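Local coordinates for protein putative ABC transporter subunit, substrate-binding component (Rhodopseudomonas palustris, PDB 4EVQ) that binds 4-hydroxybenzoate as the solute-binding component of an ABC transporter and probably delivers such lignin-derived aromatic compounds for uptake, at residues A[116-128]-A[362-374]. Sequence-based numbering, arbitrary orientation.
Sequences ADIITRAMCAPNV and APAVADEAIGCKL. With SO4 (sulfate ion), chain D.
C124 and C372 join the loop 116-128 covalently to the C-terminal tail, their SG atoms 2.1 Å apart and the disulfide torsion 87°, close to the relaxed right angle. The sulfur of C372 lies anti to its backbone N, reaching across to C124, whose own side chain points at the tail.

The second tie is ionic. R121, extended from CG to NE, grips D367 side-on: NE gives a nearly straight bond to OD2 (3.0 Å, 166°), in the guanidinium plane and on the syn lone pair, whereas NH2 meets OD1 at 3.0 Å from a tilted position, the two planes being 35° apart. Arginine suits the place because NE and NH2 can each donate to one carboxylate oxygen. NH1 and NH2 also bind a sulfate, probably from the crystallisation liquor, which R140 holds too. D367 is fixed in turn by an Asx turn, the A369 N donating to OD2 from above the carboxylate plane. One water links OD2 to T120 O and OG1, the latter hydroxyl also bonded to R130.

Van der Waals contacts complete the joint. I370 lays CG2 over one face of the guanidinium, 3.4 Å from NH1, and R121 CG rests on A369 CA. Glycine suits position 371, in a type II turn, because at its positive phi a CB would jam against I370 O; it would also crowd A122 N.

Disulfide and salt bridge together fasten the tail that follows strand 354-362, an edge strand of one lobe's sheet, onto the other lobe, within the two-lobed fold of periplasmic binding proteins of the leucine-binding family.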
# COMPACT_ATOMS: atom_id res chain seq x y z
N ALA A 116 0.29 -3.16 7.73
CA ALA A 116 0.18 -3.87 9.01
C ALA A 116 -0.95 -3.31 9.84
O ALA A 116 -0.97 -2.12 10.17
CB ALA A 116 1.51 -3.77 9.77
N ASP A 117 -1.85 -4.18 10.26
CA ASP A 117 -3.04 -3.75 11.00
C ASP A 117 -2.67 -3.02 12.27
O ASP A 117 -3.32 -2.03 12.62
CB ASP A 117 -3.93 -4.95 11.32
CG ASP A 117 -4.63 -5.54 10.11
OD1 ASP A 117 -4.88 -4.83 9.13
OD2 ASP A 117 -4.99 -6.74 10.20
N ILE A 118 -1.59 -3.43 12.91
CA ILE A 118 -1.29 -2.89 14.23
C ILE A 118 -0.90 -1.41 14.17
O ILE A 118 -1.06 -0.70 15.18
CB ILE A 118 -0.19 -3.72 14.91
CG1 ILE A 118 -0.16 -3.46 16.41
CG2 ILE A 118 1.16 -3.49 14.26
CD1 ILE A 118 0.66 -4.51 17.14
N ILE A 119 -0.40 -0.94 13.05
CA ILE A 119 0.12 0.43 12.97
C ILE A 119 -0.93 1.48 13.29
O ILE A 119 -0.61 2.52 13.91
CB ILE A 119 0.79 0.62 11.58
CG1 ILE A 119 2.05 -0.20 11.52
CG2 ILE A 119 1.09 2.10 11.31
CD1 ILE A 119 2.75 -0.19 10.19
N THR A 120 -2.17 1.22 12.94
CA THR A 120 -3.27 2.15 13.27
C THR A 120 -4.30 1.48 14.19
O THR A 120 -5.51 1.89 14.26
CB THR A 120 -3.90 2.78 11.99
OG1 THR A 120 -4.41 1.77 11.13
CG2 THR A 120 -2.86 3.62 11.19
N ARG A 121 -3.81 0.53 14.96
CA ARG A 121 -4.55 -0.14 16.01
C ARG A 121 -3.71 -0.01 17.28
O ARG A 121 -3.50 1.14 17.72
CB ARG A 121 -4.98 -1.57 15.63
CG ARG A 121 -6.07 -1.54 14.52
CD ARG A 121 -6.58 -2.90 14.10
NE ARG A 121 -7.71 -2.76 13.16
CZ ARG A 121 -8.64 -3.69 12.96
NH1 ARG A 121 -8.59 -4.83 13.62
NH2 ARG A 121 -9.65 -3.47 12.12
N ALA A 122 -3.23 -1.08 17.89
CA ALA A 122 -2.48 -0.94 19.17
C ALA A 122 -1.22 -0.06 19.12
O ALA A 122 -0.83 0.51 20.14
CB ALA A 122 -2.14 -2.32 19.74
N MSE A 123 -0.57 0.06 17.97
CA MSE A 123 0.60 0.91 17.85
C MSE A 123 0.27 2.33 17.39
O MSE A 123 1.17 3.13 17.14
CB MSE A 123 1.61 0.34 16.85
CG MSE A 123 2.47 -0.75 17.35
SE MSE A 123 3.99 -1.08 16.07
CE MSE A 123 4.48 -2.77 16.89
N CYS A 124 -1.00 2.69 17.31
CA CYS A 124 -1.33 4.05 16.89
C CYS A 124 -0.69 5.06 17.84
O CYS A 124 -0.48 4.78 19.03
CB CYS A 124 -2.85 4.23 16.82
SG CYS A 124 -3.61 4.57 18.42
N ALA A 125 -0.38 6.23 17.30
CA ALA A 125 0.30 7.25 18.09
C ALA A 125 0.10 8.61 17.47
O ALA A 125 -0.15 8.72 16.25
CB ALA A 125 1.78 6.92 18.17
N PRO A 126 0.30 9.68 18.26
CA PRO A 126 0.04 11.02 17.72
C PRO A 126 0.95 11.40 16.58
O PRO A 126 0.61 12.26 15.79
CB PRO A 126 0.31 11.94 18.92
CG PRO A 126 0.03 11.10 20.08
CD PRO A 126 0.47 9.69 19.72
N ASN A 127 2.14 10.76 16.48
CA ASN A 127 3.11 11.06 15.44
C ASN A 127 3.17 10.08 14.28
O ASN A 127 4.05 10.19 13.47
CB ASN A 127 4.50 11.14 16.04
CG ASN A 127 4.97 9.83 16.63
OD1 ASN A 127 4.27 9.16 17.38
ND2 ASN A 127 6.21 9.46 16.32
N VAL A 128 2.28 9.10 14.25
CA VAL A 128 2.31 8.04 13.23
C VAL A 128 1.10 8.15 12.37
O VAL A 128 -0.03 8.15 12.83
CB VAL A 128 2.40 6.68 13.93
CG1 VAL A 128 2.27 5.51 12.89
CG2 VAL A 128 3.69 6.52 14.69
N ALA A 362 -16.41 -0.47 -1.97
CA ALA A 362 -16.71 -0.03 -0.62
C ALA A 362 -16.62 1.47 -0.62
O ALA A 362 -15.67 2.00 -1.18
CB ALA A 362 -15.72 -0.63 0.40
N PRO A 363 -17.57 2.18 0.01
CA PRO A 363 -17.43 3.62 0.18
C PRO A 363 -16.39 3.92 1.24
O PRO A 363 -15.79 3.00 1.79
CB PRO A 363 -18.84 4.06 0.66
CG PRO A 363 -19.24 2.94 1.50
CD PRO A 363 -18.70 1.69 0.83
N ALA A 364 -16.18 5.17 1.53
CA ALA A 364 -15.08 5.58 2.37
C ALA A 364 -15.43 5.45 3.84
O ALA A 364 -16.14 6.32 4.41
CB ALA A 364 -14.67 6.97 2.05
N VAL A 365 -14.97 4.38 4.48
CA VAL A 365 -15.31 4.14 5.88
C VAL A 365 -14.02 3.95 6.69
O VAL A 365 -13.00 3.51 6.20
CB VAL A 365 -16.29 3.00 6.13
CG1 VAL A 365 -17.48 3.08 5.21
CG2 VAL A 365 -15.67 1.72 5.99
N ALA A 366 -14.12 4.30 7.98
CA ALA A 366 -12.97 4.20 8.85
C ALA A 366 -12.73 2.79 9.34
O ALA A 366 -13.66 2.13 9.78
CB ALA A 366 -13.20 5.13 10.04
N ASP A 367 -11.48 2.31 9.25
CA ASP A 367 -11.06 1.04 9.84
C ASP A 367 -11.40 1.10 11.29
O ASP A 367 -11.19 2.14 11.95
CB ASP A 367 -9.56 0.83 9.68
CG ASP A 367 -9.05 -0.45 10.37
OD1 ASP A 367 -9.27 -1.56 9.82
OD2 ASP A 367 -8.39 -0.33 11.45
N GLU A 368 -11.87 -0.05 11.78
CA GLU A 368 -12.41 -0.18 13.11
C GLU A 368 -11.49 0.21 14.22
O GLU A 368 -11.97 0.63 15.25
CB GLU A 368 -12.89 -1.63 13.38
CG GLU A 368 -13.39 -1.84 14.81
CD GLU A 368 -14.13 -3.16 14.96
OE1 GLU A 368 -14.81 -3.33 16.00
OE2 GLU A 368 -14.08 -4.00 14.03
N ALA A 369 -10.18 0.04 14.04
CA ALA A 369 -9.16 0.66 14.92
C ALA A 369 -9.24 0.18 16.37
O ALA A 369 -8.93 0.92 17.31
CB ALA A 369 -9.23 2.17 14.88
N ILE A 370 -9.66 -1.06 16.54
CA ILE A 370 -9.74 -1.65 17.88
C ILE A 370 -8.32 -1.77 18.45
O ILE A 370 -7.41 -2.35 17.82
CB ILE A 370 -10.43 -3.02 17.81
CG1 ILE A 370 -10.22 -3.82 19.11
CG2 ILE A 370 -9.94 -3.83 16.61
CD1 ILE A 370 -10.97 -3.26 20.33
N GLY A 371 -8.13 -1.23 19.66
CA GLY A 371 -6.81 -1.19 20.27
C GLY A 371 -6.15 0.17 20.21
O GLY A 371 -5.17 0.40 20.91
N CYS A 372 -6.66 1.06 19.36
CA CYS A 372 -6.11 2.40 19.28
C CYS A 372 -6.70 3.25 20.39
O CYS A 372 -7.91 3.57 20.40
CB CYS A 372 -6.37 3.08 17.94
SG CYS A 372 -5.63 4.77 17.91
N LYS A 373 -5.82 3.57 21.32
CA LYS A 373 -6.16 4.30 22.52
C LYS A 373 -5.62 5.70 22.33
O LYS A 373 -4.40 5.90 22.15
CB LYS A 373 -5.54 3.63 23.76
CG LYS A 373 -6.08 2.21 24.02
CD LYS A 373 -5.71 1.70 25.42
CE LYS A 373 -6.44 0.40 25.74
NZ LYS A 373 -6.25 -0.64 24.67
N LEU A 374 -6.55 6.65 22.33
CA LEU A 374 -6.26 8.06 22.09
C LEU A 374 -5.80 8.25 20.66
O LEU A 374 -6.56 7.99 19.72
CB LEU A 374 -5.24 8.62 23.10
CG LEU A 374 -5.80 8.88 24.50
CD1 LEU A 374 -6.01 7.55 25.22
CD2 LEU A 374 -4.90 9.81 25.32
S SO4 D . -11.37 -6.88 11.78
O1 SO4 D . -11.06 -7.07 10.36
O2 SO4 D . -10.15 -7.11 12.54
O3 SO4 D . -11.72 -5.48 11.98
O4 SO4 D . -12.50 -7.69 12.23
O HOH W 1 -7.65 -3.66 9.04
O HOH W 2 -7.17 1.90 12.00
O HOH W 3 -2.50 2.88 21.29